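Local coordinates for protein diketoreductase (Acinetobacter baylyi, PDB 4E12) that reduces dicarbonyl compounds with NADH and probably interconverts (3S)-3-hydroxyacyl-CoA and 3-oxoacyl-CoA, at residues Ile19-Ala24 with Lys45-Leu50; His26-Thr31 with Val171-Ala176; Val89-Pro94 with Asp102-Leu107. All blocks are in the same frame, centred on the assembly; numbering follows the deposited sequence.

Interaction 1 (Ile19-Ala24 with Lys45-Leu50); sequences IAFQTA and KRFEGL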
ATOM      1  N   ILE A  19     -17.811  -8.291 -17.940  1.00 29.68           N
ATOM      2  CA  ILE A  19     -18.329  -6.975 -18.269  1.00 27.67           C
ATOM      3  C   ILE A  19     -19.698  -7.122 -18.918  1.00 29.17           C
ATOM      4  O   ILE A  19     -20.638  -6.393 -18.593  1.00 25.87           O
ATOM      5  CB  ILE A  19     -17.380  -6.228 -19.241  1.00 30.96           C
ATOM      6  CG1 ILE A  19     -16.037  -5.943 -18.555  1.00 31.27           C
ATOM      7  CG2 ILE A  19     -18.053  -4.962 -19.758  1.00 28.94           C
ATOM      8  CD1 ILE A  19     -14.968  -5.353 -19.474  1.00 32.45           C
ATOM      9  N   ALA A  20     -19.795  -8.078 -19.832  1.00 30.00           N
ATOM     10  CA  ALA A  20     -21.036  -8.336 -20.542  1.00 29.52           C
ATOM     11  C   ALA A  20     -22.114  -8.802 -19.580  1.00 30.89           C
ATOM     12  O   ALA A  20     -23.250  -8.323 -19.641  1.00 30.62           O
ATOM     13  CB  ALA A  20     -20.804  -9.352 -21.652  1.00 26.50           C
ATOM     14  N   PHE A  21     -21.755  -9.696 -18.657  1.00 29.43           N
ATOM     15  CA  PHE A  21     -22.735 -10.251 -17.747  1.00 30.22           C
ATOM     16  C   PHE A  21     -23.208  -9.229 -16.736  1.00 31.16           C
ATOM     17  O   PHE A  21     -24.405  -9.114 -16.506  1.00 29.07           O
ATOM     18  CB  PHE A  21     -22.244 -11.516 -17.030  1.00 28.22           C
ATOM     19  CG  PHE A  21     -23.359 -12.287 -16.387  1.00 31.97           C
ATOM     20  CD1 PHE A  21     -24.038 -13.269 -17.105  1.00 30.17           C
ATOM     21  CD2 PHE A  21     -23.744 -12.025 -15.068  1.00 31.09           C
ATOM     22  CE1 PHE A  21     -25.098 -13.993 -16.517  1.00 33.07           C
ATOM     23  CE2 PHE A  21     -24.793 -12.735 -14.473  1.00 33.90           C
ATOM     24  CZ  PHE A  21     -25.470 -13.721 -15.195  1.00 34.14           C
ATOM     25  N   GLN A  22     -22.281  -8.507 -16.118  1.00 27.87           N
ATOM     26  CA  GLN A  22     -22.626  -7.414 -15.218  1.00 29.77           C
ATOM     27  C   GLN A  22     -23.585  -6.433 -15.904  1.00 36.27           C
ATOM     28  O   GLN A  22     -24.563  -5.963 -15.314  1.00 33.20           O
ATOM     29  CB  GLN A  22     -21.348  -6.677 -14.772  1.00 27.18           C
ATOM     30  CG  GLN A  22     -21.575  -5.573 -13.722  1.00 30.15           C
ATOM     31  CD  GLN A  22     -21.949  -6.092 -12.338  1.00 29.13           C
ATOM     32  OE1 GLN A  22     -22.012  -7.301 -12.098  1.00 35.55           O
ATOM     33  NE2 GLN A  22     -22.199  -5.170 -11.417  1.00 33.98           N
ATOM     34  N   THR A  23     -23.305  -6.123 -17.162  1.00 33.90           N
ATOM     35  CA  THR A  23     -24.100  -5.144 -17.891  1.00 32.14           C
ATOM     36  C   THR A  23     -25.499  -5.693 -18.190  1.00 33.33           C
ATOM     37  O   THR A  23     -26.502  -4.992 -18.021  1.00 39.67           O
ATOM     38  CB  THR A  23     -23.359  -4.678 -19.167  1.00 30.98           C
ATOM     39  OG1 THR A  23     -22.175  -3.965 -18.791  1.00 27.33           O
ATOM     40  CG2 THR A  23     -24.228  -3.756 -19.998  1.00 30.39           C
ATOM     41  N   ALA A  24     -25.557  -6.951 -18.608  1.00 31.42           N
ATOM     42  CA  ALA A  24     -26.824  -7.642 -18.816  1.00 33.16           C
ATOM     43  C   ALA A  24     -27.616  -7.747 -17.506  1.00 32.85           C
ATOM     44  O   ALA A  24     -28.806  -7.412 -17.469  1.00 32.03           O
ATOM     45  CB  ALA A  24     -26.583  -9.019 -19.422  1.00 30.56           C
ATOM     46  N   LYS A  45     -20.733 -20.684 -22.190  1.00 34.89           N
ATOM     47  CA  LYS A  45     -20.242 -21.386 -21.010  1.00 36.25           C
ATOM     48  C   LYS A  45     -19.754 -20.419 -19.927  1.00 34.85           C
ATOM     49  O   LYS A  45     -20.072 -20.604 -18.749  1.00 32.45           O
ATOM     50  CB  LYS A  45     -19.161 -22.415 -21.372  1.00 36.75           C
ATOM     51  CG  LYS A  45     -19.678 -23.532 -22.278  1.00 44.48           C
ATOM     52  CD  LYS A  45     -18.558 -24.465 -22.724  1.00 54.62           C
ATOM     53  CE  LYS A  45     -19.069 -25.517 -23.701  1.00 67.86           C
ATOM     54  NZ  LYS A  45     -17.984 -26.433 -24.164  1.00 64.86           N
ATOM     55  N   ARG A  46     -19.002 -19.380 -20.292  1.00 34.27           N
ATOM     56  CA  ARG A  46     -18.562 -18.452 -19.252  1.00 32.02           C
ATOM     57  C   ARG A  46     -19.773 -17.780 -18.627  1.00 31.51           C
ATOM     58  O   ARG A  46     -19.818 -17.577 -17.413  1.00 30.74           O
ATOM     59  CB  ARG A  46     -17.593 -17.390 -19.766  1.00 34.37           C
ATOM     60  CG  ARG A  46     -16.247 -17.934 -20.222  1.00 33.31           C
ATOM     61  CD  ARG A  46     -15.261 -16.818 -20.515  1.00 37.51           C
ATOM     62  NE  ARG A  46     -13.944 -17.350 -20.847  1.00 39.96           N
ATOM     63  CZ  ARG A  46     -13.555 -17.681 -22.074  1.00 58.72           C
ATOM     64  NH1 ARG A  46     -14.383 -17.534 -23.102  1.00 51.24           N
ATOM     65  NH2 ARG A  46     -12.337 -18.161 -22.280  1.00 64.52           N
ATOM     66  N   PHE A  47     -20.749 -17.430 -19.457  1.00 30.29           N
ATOM     67  CA  PHE A  47     -21.948 -16.764 -18.949  1.00 33.18           C
ATOM     68  C   PHE A  47     -22.739 -17.666 -18.011  1.00 33.97           C
ATOM     69  O   PHE A  47     -23.266 -17.207 -16.996  1.00 31.35           O
ATOM     70  CB  PHE A  47     -22.856 -16.283 -20.079  1.00 32.26           C
ATOM     71  CG  PHE A  47     -22.304 -15.145 -20.880  1.00 30.20           C
ATOM     72  CD1 PHE A  47     -21.607 -14.103 -20.273  1.00 29.42           C
ATOM     73  CD2 PHE A  47     -22.490 -15.110 -22.255  1.00 32.33           C
ATOM     74  CE1 PHE A  47     -21.104 -13.050 -21.025  1.00 31.03           C
ATOM     75  CE2 PHE A  47     -21.995 -14.064 -23.012  1.00 29.48           C
ATOM     76  CZ  PHE A  47     -21.299 -13.030 -22.400  1.00 31.30           C
ATOM     77  N   GLU A  48     -22.839 -18.948 -18.344  1.00 35.07           N
ATOM     78  CA  GLU A  48     -23.539 -19.876 -17.469  1.00 32.79           C
ATOM     79  C   GLU A  48     -22.879 -19.944 -16.093  1.00 34.71           C
ATOM     80  O   GLU A  48     -23.566 -19.875 -15.068  1.00 35.18           O
ATOM     81  CB  GLU A  48     -23.643 -21.251 -18.126  1.00 34.96           C
ATOM     82  CG  GLU A  48     -24.538 -21.200 -19.341  1.00 39.26           C
ATOM     83  CD  GLU A  48     -24.499 -22.446 -20.192  1.00 40.42           C
ATOM     84  OE1 GLU A  48     -23.518 -23.215 -20.110  1.00 49.84           O
ATOM     85  OE2 GLU A  48     -25.460 -22.640 -20.963  1.00 40.35           O
ATOM     86  N   GLY A  49     -21.552 -20.066 -16.070  1.00 34.92           N
ATOM     87  CA  GLY A  49     -20.826 -20.021 -14.807  1.00 30.99           C
ATOM     88  C   GLY A  49     -21.017 -18.728 -14.023  1.00 34.30           C
ATOM     89  O   GLY A  49     -21.209 -18.744 -12.801  1.00 32.98           O
ATOM     90  N   LEU A  50     -20.956 -17.594 -14.723  1.00 37.50           N
ATOM     91  CA  LEU A  50     -21.187 -16.305 -14.083  1.00 32.34           C
ATOM     92  C   LEU A  50     -22.585 -16.229 -13.480  1.00 32.75           C
ATOM     93  O   LEU A  50     -22.755 -15.683 -12.390  1.00 34.07           O
ATOM     94  CB  LEU A  50     -20.922 -15.137 -15.055  1.00 32.44           C
ATOM     95  CG  LEU A  50     -19.464 -14.950 -15.511  1.00 34.96           C
ATOM     96  CD1 LEU A  50     -19.360 -13.944 -16.649  1.00 32.21           C
ATOM     97  CD2 LEU A  50     -18.600 -14.519 -14.331  1.00 33.29           C
TER
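Phe-21, Phe-47 and Leu-50 carry this helix-helix contact, with Ala-20 filling in beside them, and no hydrogen bond crosses between the two segments. Phe-21 gives up the most surface. Its CG stands anti to the backbone N (chi1 -165°), which swings the ring toward helix 37-57, where it lies alongside the backbone of Phe-47 and under the side chain of Leu-50. CB of Leu-50 sits over one face of the ring, offset toward the rim and 4.2 Å from the Phe-21 centroid, a CH-pi contact. The Leu-50 and Phe-21 side chains slide past each other in opposite directions, and CD1 of Leu-50 meets CB of Phe-21 at 3.8 Å. The leucine thus covers both the ring and the root of the phenylalanine side chain.

Phe-47 reaches the facing helix with the far part of its ring. CE1 of Phe-47 comes 3.8 Å from CB of Ala-20, and CZ touches the same methyl. The two phenylalanines do not stack; they slide past each other, with 4.1 Å between CD1 of Phe-21 and CD1 of Phe-47. Phe-21 CE1 also lies 3.7 Å from the carbonyl O of Phe-47, a packing contact rather than a bond.

The segment axes approach to 10.3 Å and cross at -54°. Both helices belong to the NAD-binding domain, and helix 14-25 is the one that follows the glycine-rich turn of a Rossmann-type fold. Tyr-54 adds an edge-to-face partner for Phe-21, Ala-20 rests on Val-30 of strand 29-33, and Phe-47 also touches Ala-32 of that strand and Leu-70 of helix 65-72.

Interaction 2 (His26-Thr31 with Val171-Ala176); sequences HGFAVT and VEFASA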
ATOM      1  N   HIS A  26     -27.797  -5.894 -15.088  1.00 30.14           N
ATOM      2  CA  HIS A  26     -28.350  -4.603 -14.686  1.00 30.52           C
ATOM      3  C   HIS A  26     -29.316  -3.977 -15.678  1.00 35.51           C
ATOM      4  O   HIS A  26     -29.576  -2.773 -15.599  1.00 33.96           O
ATOM      5  CB  HIS A  26     -27.261  -3.604 -14.338  1.00 29.59           C
ATOM      6  CG  HIS A  26     -26.654  -3.816 -12.990  1.00 31.37           C
ATOM      7  ND1 HIS A  26     -25.621  -4.698 -12.767  1.00 39.85           N
ATOM      8  CD2 HIS A  26     -26.940  -3.255 -11.789  1.00 32.50           C
ATOM      9  CE1 HIS A  26     -25.297  -4.675 -11.485  1.00 34.30           C
ATOM     10  NE2 HIS A  26     -26.082  -3.808 -10.872  1.00 37.65           N
ATOM     11  N   GLY A  27     -29.832  -4.770 -16.614  1.00 37.42           N
ATOM     12  CA  GLY A  27     -30.977  -4.320 -17.387  1.00 36.14           C
ATOM     13  C   GLY A  27     -30.706  -3.857 -18.795  1.00 41.30           C
ATOM     14  O   GLY A  27     -31.646  -3.602 -19.545  1.00 41.35           O
ATOM     15  N   PHE A  28     -29.443  -3.735 -19.177  1.00 37.11           N
ATOM     16  CA  PHE A  28     -29.109  -3.277 -20.525  1.00 35.45           C
ATOM     17  C   PHE A  28     -29.275  -4.397 -21.531  1.00 34.18           C
ATOM     18  O   PHE A  28     -29.297  -5.573 -21.158  1.00 33.84           O
ATOM     19  CB  PHE A  28     -27.687  -2.702 -20.572  1.00 34.36           C
ATOM     20  CG  PHE A  28     -27.519  -1.442 -19.766  1.00 36.03           C
ATOM     21  CD1 PHE A  28     -27.383  -1.495 -18.387  1.00 39.13           C
ATOM     22  CD2 PHE A  28     -27.499  -0.200 -20.390  1.00 36.32           C
ATOM     23  CE1 PHE A  28     -27.232  -0.329 -17.639  1.00 35.34           C
ATOM     24  CE2 PHE A  28     -27.348   0.973 -19.646  1.00 33.87           C
ATOM     25  CZ  PHE A  28     -27.213   0.903 -18.268  1.00 37.08           C
ATOM     26  N   ALA A  29     -29.419  -4.025 -22.800  1.00 34.45           N
ATOM     27  CA  ALA A  29     -29.500  -4.985 -23.894  1.00 33.94           C
ATOM     28  C   ALA A  29     -28.106  -5.243 -24.418  1.00 31.91           C
ATOM     29  O   ALA A  29     -27.512  -4.386 -25.080  1.00 36.37           O
ATOM     30  CB  ALA A  29     -30.383  -4.442 -25.010  1.00 38.12           C
ATOM     31  N   VAL A  30     -27.599  -6.429 -24.131  1.00 30.46           N
ATOM     32  CA  VAL A  30     -26.203  -6.758 -24.370  1.00 33.12           C
ATOM     33  C   VAL A  30     -26.052  -7.692 -25.550  1.00 32.63           C
ATOM     34  O   VAL A  30     -26.767  -8.696 -25.667  1.00 33.41           O
ATOM     35  CB  VAL A  30     -25.577  -7.393 -23.116  1.00 29.57           C
ATOM     36  CG1 VAL A  30     -24.171  -7.915 -23.380  1.00 29.28           C
ATOM     37  CG2 VAL A  30     -25.541  -6.372 -21.989  1.00 28.24           C
ATOM     38  N   THR A  31     -25.112  -7.344 -26.419  1.00 35.40           N
ATOM     39  CA  THR A  31     -24.651  -8.254 -27.457  1.00 34.81           C
ATOM     40  C   THR A  31     -23.191  -8.596 -27.158  1.00 30.01           C
ATOM     41  O   THR A  31     -22.364  -7.699 -26.973  1.00 34.91           O
ATOM     42  CB  THR A  31     -24.713  -7.596 -28.844  1.00 33.80           C
ATOM     43  OG1 THR A  31     -26.061  -7.211 -29.132  1.00 32.69           O
ATOM     44  CG2 THR A  31     -24.229  -8.563 -29.915  1.00 32.62           C
ATOM     45  N   VAL A 171     -19.589   7.636 -17.169  1.00 31.26           N
ATOM     46  CA  VAL A 171     -19.614   7.633 -15.717  1.00 33.47           C
ATOM     47  C   VAL A 171     -20.977   7.207 -15.220  1.00 35.77           C
ATOM     48  O   VAL A 171     -21.079   6.399 -14.301  1.00 31.64           O
ATOM     49  CB  VAL A 171     -19.238   8.999 -15.095  1.00 35.54           C
ATOM     50  CG1 VAL A 171     -19.503   8.977 -13.596  1.00 33.17           C
ATOM     51  CG2 VAL A 171     -17.764   9.288 -15.337  1.00 33.98           C
ATOM     52  N   GLU A 172     -22.037   7.730 -15.826  1.00 34.42           N
ATOM     53  CA  GLU A 172     -23.377   7.361 -15.379  1.00 32.81           C
ATOM     54  C   GLU A 172     -23.695   5.915 -15.746  1.00 32.95           C
ATOM     55  O   GLU A 172     -24.361   5.206 -14.991  1.00 36.07           O
ATOM     56  CB  GLU A 172     -24.415   8.359 -15.916  1.00 34.71           C
ATOM     57  CG  GLU A 172     -24.248   9.749 -15.278  1.00 40.20           C
ATOM     58  CD  GLU A 172     -25.107  10.817 -15.916  1.00 58.20           C
ATOM     59  OE1 GLU A 172     -25.738  10.527 -16.955  1.00 61.78           O
ATOM     60  OE2 GLU A 172     -25.136  11.951 -15.380  1.00 58.00           O
ATOM     61  N   PHE A 173     -23.202   5.469 -16.898  1.00 34.57           N
ATOM     62  CA  PHE A 173     -23.337   4.064 -17.259  1.00 31.34           C
ATOM     63  C   PHE A 173     -22.638   3.198 -16.219  1.00 30.86           C
ATOM     64  O   PHE A 173     -23.194   2.196 -15.763  1.00 33.74           O
ATOM     65  CB  PHE A 173     -22.716   3.766 -18.627  1.00 28.96           C
ATOM     66  CG  PHE A 173     -22.606   2.305 -18.925  1.00 32.86           C
ATOM     67  CD1 PHE A 173     -23.716   1.579 -19.345  1.00 32.21           C
ATOM     68  CD2 PHE A 173     -21.384   1.646 -18.782  1.00 31.46           C
ATOM     69  CE1 PHE A 173     -23.611   0.208 -19.621  1.00 34.69           C
ATOM     70  CE2 PHE A 173     -21.260   0.278 -19.051  1.00 34.20           C
ATOM     71  CZ  PHE A 173     -22.367  -0.449 -19.471  1.00 34.27           C
ATOM     72  N   ALA A 174     -21.418   3.571 -15.853  1.00 27.81           N
ATOM     73  CA  ALA A 174     -20.685   2.784 -14.855  1.00 34.28           C
ATOM     74  C   ALA A 174     -21.523   2.575 -13.576  1.00 37.82           C
ATOM     75  O   ALA A 174     -21.653   1.460 -13.051  1.00 36.78           O
ATOM     76  CB  ALA A 174     -19.362   3.463 -14.530  1.00 37.79           C
ATOM     77  N   SER A 175     -22.097   3.663 -13.074  1.00 34.09           N
ATOM     78  CA  SER A 175     -22.890   3.594 -11.854  1.00 32.19           C
ATOM     79  C   SER A 175     -24.138   2.712 -12.041  1.00 30.56           C
ATOM     80  O   SER A 175     -24.462   1.900 -11.167  1.00 34.58           O
ATOM     81  CB  SER A 175     -23.302   4.992 -11.427  1.00 32.30           C
ATOM     82  OG  SER A 175     -22.169   5.765 -11.091  1.00 42.92           O
ATOM     83  N   ALA A 176     -24.798   2.869 -13.187  1.00 31.76           N
ATOM     84  CA  ALA A 176     -26.004   2.117 -13.565  1.00 31.39           C
ATOM     85  C   ALA A 176     -25.755   0.625 -13.617  1.00 34.26           C
ATOM     86  O   ALA A 176     -26.674  -0.168 -13.402  1.00 37.63           O
ATOM     87  CB  ALA A 176     -26.523   2.585 -14.908  1.00 32.25           C
TER
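Phe-28 and Phe-173 form an edge-to-face aromatic pair, in which the edge of Phe-173 is directed at the face of Phe-28. The centroids are 5.0 Å apart and the planes are inclined at 72°. CE1 of Phe-173 stands over the centre of the Phe-28 ring, while CD1 of Phe-173 approaches CE2 of Phe-28 to 3.7 Å. With CG of Phe-173 anti to the backbone N (chi1 169°), a side chain whose first bond does not aim at the loop still brings its ring to Phe-28.

Aliphatic packing adds a second contact to the same ring: the methyl CB of Ala-176 lies in the plane of Phe-28, at its edge, 3.8 Å from CZ. Phe-28 is therefore met over a face by one residue of the helix and at its rim by another.

The remaining contact involves a carbonyl. Ala-176 O lies 3.5 Å from CD2 of His-26, without a hydrogen bond; the imidazole ND1 instead bonds to Gln-22 O of helix 14-25.

Within the Rossmann-type NAD-binding domain, the contact brings the C-terminal end of helix 164-176 against the turn between helix 14-25 and strand 29-33. Thr-23 of helix 14-25 and Val-7 of strand 6-10 each touch both phenylalanines, and Ile-4 packs on both as well.

Interaction 3 (Val89-Pro94 with Asp102-Leu107); sequences VIEAVP and DIYTKL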
ATOM      1  N   VAL A  89     -19.911   0.535 -27.099  1.00 28.83           N
ATOM      2  CA  VAL A  89     -19.165  -0.687 -27.360  1.00 29.76           C
ATOM      3  C   VAL A  89     -18.014  -0.738 -26.371  1.00 30.91           C
ATOM      4  O   VAL A  89     -17.195   0.184 -26.298  1.00 33.27           O
ATOM      5  CB  VAL A  89     -18.602  -0.702 -28.798  1.00 30.64           C
ATOM      6  CG1 VAL A  89     -17.738  -1.941 -29.042  1.00 29.13           C
ATOM      7  CG2 VAL A  89     -19.754  -0.656 -29.792  1.00 33.37           C
ATOM      8  N   ILE A  90     -17.978  -1.799 -25.588  1.00 33.45           N
ATOM      9  CA  ILE A  90     -16.879  -1.988 -24.668  1.00 27.41           C
ATOM     10  C   ILE A  90     -15.959  -3.022 -25.313  1.00 29.77           C
ATOM     11  O   ILE A  90     -16.367  -4.155 -25.575  1.00 28.62           O
ATOM     12  CB  ILE A  90     -17.387  -2.468 -23.283  1.00 25.74           C
ATOM     13  CG1 ILE A  90     -18.397  -1.465 -22.706  1.00 26.85           C
ATOM     14  CG2 ILE A  90     -16.213  -2.565 -22.321  1.00 24.03           C
ATOM     15  CD1 ILE A  90     -19.027  -1.885 -21.399  1.00 30.19           C
ATOM     16  N   GLU A  91     -14.730  -2.603 -25.594  1.00 31.81           N
ATOM     17  CA  GLU A  91     -13.735  -3.440 -26.243  1.00 33.57           C
ATOM     18  C   GLU A  91     -12.812  -4.128 -25.234  1.00 35.57           C
ATOM     19  O   GLU A  91     -12.109  -3.471 -24.461  1.00 34.32           O
ATOM     20  CB  GLU A  91     -12.930  -2.601 -27.242  1.00 32.43           C
ATOM     21  CG  GLU A  91     -11.753  -3.331 -27.859  1.00 34.43           C
ATOM     22  CD  GLU A  91     -10.505  -3.289 -26.994  1.00 29.90           C
ATOM     23  OE1 GLU A  91     -10.007  -2.196 -26.731  1.00 29.57           O
ATOM     24  OE2 GLU A  91     -10.010  -4.354 -26.559  1.00 30.78           O
ATOM     25  N   ALA A  92     -12.833  -5.459 -25.253  1.00 35.15           N
ATOM     26  CA  ALA A  92     -12.060  -6.288 -24.332  1.00 32.41           C
ATOM     27  C   ALA A  92     -11.439  -7.445 -25.104  1.00 32.14           C
ATOM     28  O   ALA A  92     -11.536  -8.600 -24.695  1.00 33.61           O
ATOM     29  CB  ALA A  92     -12.945  -6.804 -23.184  1.00 28.84           C
ATOM     30  N   VAL A  93     -10.815  -7.120 -26.238  1.00 33.26           N
ATOM     31  CA  VAL A  93     -10.109  -8.102 -27.064  1.00 33.35           C
ATOM     32  C   VAL A  93      -8.679  -8.233 -26.529  1.00 35.45           C
ATOM     33  O   VAL A  93      -8.260  -7.429 -25.695  1.00 38.90           O
ATOM     34  CB  VAL A  93     -10.107  -7.654 -28.542  1.00 30.80           C
ATOM     35  CG1 VAL A  93     -11.538  -7.482 -29.043  1.00 28.66           C
ATOM     36  CG2 VAL A  93      -9.360  -6.346 -28.696  1.00 31.98           C
ATOM     37  N   PRO A  94      -7.914  -9.244 -26.986  1.00 40.91           N
ATOM     38  CA  PRO A  94      -6.542  -9.410 -26.491  1.00 38.19           C
ATOM     39  C   PRO A  94      -5.681  -8.152 -26.527  1.00 36.24           C
ATOM     40  O   PRO A  94      -5.961  -7.186 -27.244  1.00 39.59           O
ATOM     41  CB  PRO A  94      -5.974 -10.520 -27.378  1.00 44.14           C
ATOM     42  CG  PRO A  94      -7.156 -11.288 -27.800  1.00 40.65           C
ATOM     43  CD  PRO A  94      -8.248 -10.263 -27.994  1.00 39.35           C
ATOM     44  N   ASP A 102      -7.029  -3.088 -35.905  1.00 48.03           N
ATOM     45  CA  ASP A 102      -7.950  -3.485 -36.963  1.00 55.73           C
ATOM     46  C   ASP A 102      -9.395  -3.489 -36.481  1.00 51.22           C
ATOM     47  O   ASP A 102     -10.305  -3.113 -37.227  1.00 68.31           O
ATOM     48  CB  ASP A 102      -7.540  -4.811 -37.615  1.00 59.43           C
ATOM     49  CG  ASP A 102      -7.474  -5.950 -36.636  1.00101.67           C
ATOM     50  OD1 ASP A 102      -7.480  -5.686 -35.420  1.00148.93           O
ATOM     51  OD2 ASP A 102      -7.411  -7.113 -37.087  1.00 91.50           O
ATOM     52  N   ILE A 103      -9.605  -3.888 -35.230  1.00 44.18           N
ATOM     53  CA  ILE A 103     -10.923  -3.765 -34.617  1.00 46.54           C
ATOM     54  C   ILE A 103     -11.440  -2.333 -34.678  1.00 38.13           C
ATOM     55  O   ILE A 103     -12.548  -2.099 -35.165  1.00 49.30           O
ATOM     56  CB  ILE A 103     -10.929  -4.266 -33.154  1.00 49.90           C
ATOM     57  CG1 ILE A 103     -10.839  -5.785 -33.124  1.00 65.24           C
ATOM     58  CG2 ILE A 103     -12.170  -3.789 -32.422  1.00 53.23           C
ATOM     59  CD1 ILE A 103     -12.024  -6.463 -33.784  1.00 78.47           C
ATOM     60  N   TYR A 104     -10.660  -1.371 -34.185  1.00 42.21           N
ATOM     61  CA  TYR A 104     -11.142   0.008 -34.153  1.00 38.52           C
ATOM     62  C   TYR A 104     -11.335   0.625 -35.520  1.00 40.63           C
ATOM     63  O   TYR A 104     -12.224   1.459 -35.704  1.00 47.01           O
ATOM     64  CB  TYR A 104     -10.284   0.917 -33.273  1.00 38.64           C
ATOM     65  CG  TYR A 104     -10.498   0.648 -31.805  1.00 34.26           C
ATOM     66  CD1 TYR A 104     -11.684   1.044 -31.174  1.00 37.79           C
ATOM     67  CD2 TYR A 104      -9.534  -0.002 -31.050  1.00 35.82           C
ATOM     68  CE1 TYR A 104     -11.895   0.793 -29.824  1.00 33.92           C
ATOM     69  CE2 TYR A 104      -9.736  -0.259 -29.692  1.00 36.09           C
ATOM     70  CZ  TYR A 104     -10.923   0.145 -29.092  1.00 36.80           C
ATOM     71  OH  TYR A 104     -11.134  -0.098 -27.758  1.00 39.32           O
ATOM     72  N   THR A 105     -10.520   0.234 -36.487  1.00 42.88           N
ATOM     73  CA  THR A 105     -10.697   0.798 -37.824  1.00 46.73           C
ATOM     74  C   THR A 105     -12.014   0.350 -38.430  1.00 46.51           C
ATOM     75  O   THR A 105     -12.747   1.153 -39.017  1.00 50.78           O
ATOM     76  CB  THR A 105      -9.530   0.459 -38.731  1.00 52.09           C
ATOM     77  OG1 THR A 105      -8.348   1.042 -38.176  1.00 45.17           O
ATOM     78  CG2 THR A 105      -9.756   1.039 -40.123  1.00 48.06           C
ATOM     79  N   LYS A 106     -12.323  -0.928 -38.258  1.00 45.14           N
ATOM     80  CA  LYS A 106     -13.575  -1.488 -38.727  1.00 44.97           C
ATOM     81  C   LYS A 106     -14.720  -0.912 -37.915  1.00 48.08           C
ATOM     82  O   LYS A 106     -15.709  -0.421 -38.466  1.00 53.78           O
ATOM     83  CB  LYS A 106     -13.550  -3.001 -38.558  1.00 46.85           C
ATOM     84  CG  LYS A 106     -12.421  -3.665 -39.295  1.00 56.20           C
ATOM     85  CD  LYS A 106     -12.302  -5.114 -38.906  1.00 58.28           C
ATOM     86  CE  LYS A 106     -11.096  -5.753 -39.557  1.00 61.24           C
ATOM     87  NZ  LYS A 106     -10.948  -7.162 -39.122  1.00 59.80           N
ATOM     88  N   LEU A 107     -14.568  -0.967 -36.593  1.00 46.38           N
ATOM     89  CA  LEU A 107     -15.615  -0.551 -35.675  1.00 47.33           C
ATOM     90  C   LEU A 107     -16.024   0.882 -35.995  1.00 43.03           C
ATOM     91  O   LEU A 107     -17.212   1.205 -36.052  1.00 52.12           O
ATOM     92  CB  LEU A 107     -15.115  -0.658 -34.219  1.00 42.62           C
ATOM     93  CG  LEU A 107     -16.127  -0.491 -33.082  1.00 43.87           C
ATOM     94  CD1 LEU A 107     -17.147  -1.638 -33.096  1.00 37.03           C
ATOM     95  CD2 LEU A 107     -15.388  -0.453 -31.750  1.00 36.90           C
TER
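Glu-91 OE1 accepts a hydrogen bond from the phenol OH of Tyr-104 at 2.6 Å and is also hydrogen-bonded to Thr-119 OG1 on the neighbouring strand. The tyrosine hydroxyl uses the anti lone pair of OE1, and the carboxylate and ring planes stand 90° apart. The second oxygen is gripped too: OE2 takes the backbone N-H of Val-93 on its own anti lone pair, with 2.9 Å between Val-93 N and Glu-91 OE2 and an N-H...O angle of 150°, and forms a salt bridge with Lys-100. With both oxygens held, the rotation of this buried carboxylate is largely fixed, and the neighbouring lysine and the three hydrogen bonds would be expected to favour the charged carboxylate. The bend at chi2 (-84°) folds the carboxylate back toward the amide of Val-93. Tyr-104 OH also lies close to the base of the side chain, 3.1 Å from Glu-91 CB.

The strand and helix belong to the beta-alpha-beta unit made of strand 88-91, helix 97-110 and strand 116-119 in the Rossmann-type NAD-binding domain. Lys-100, the salt-bridge partner, is itself an NAD+-binding residue, as is nearby Glu-95, so Glu-91 probably acts from the second shell, helping to position the lysine at the cofactor site.

Apolar contacts flank the polar cluster along the strand. Val-89 and Leu-107 meet tip to tip, CG1 of Val-89 lying 3.9 Å from CD2 of Leu-107. Toward the other end, CG1 of Val-93 faces CG1 of Ile-103 more loosely, at 4.5 Å. Leu-10 of strand 6-10 touches all four of these aliphatic side chains, while the Tyr-104 ring packs edge-to-face with Phe-139 and against Leu-129, Tyr-132 and Thr-133 of helix 126-133.

In the fold
All three contacts lie in the NAD-binding domain, grouped round its parallel strands. Interactions 1 and 2 have centres about 13 Å apart and alternate along the chain: helix 14-25, strand 29-33 and helix 37-57 follow one another, and helix 164-176 returns much later to the turn between the first two. They meet where Thr-23 packs on Val-30, Phe-28 and Phe-173. Interaction 3 comes after interaction 1 in sequence, is nested within the loop closed by interaction 2, and lies about 19 Å from each, centre to centre. Ile-90 bridges the three by touching Ile-19 and Phe-173, so helices 14-25 and 164-176 pack together against the sheet that carries the cofactor site.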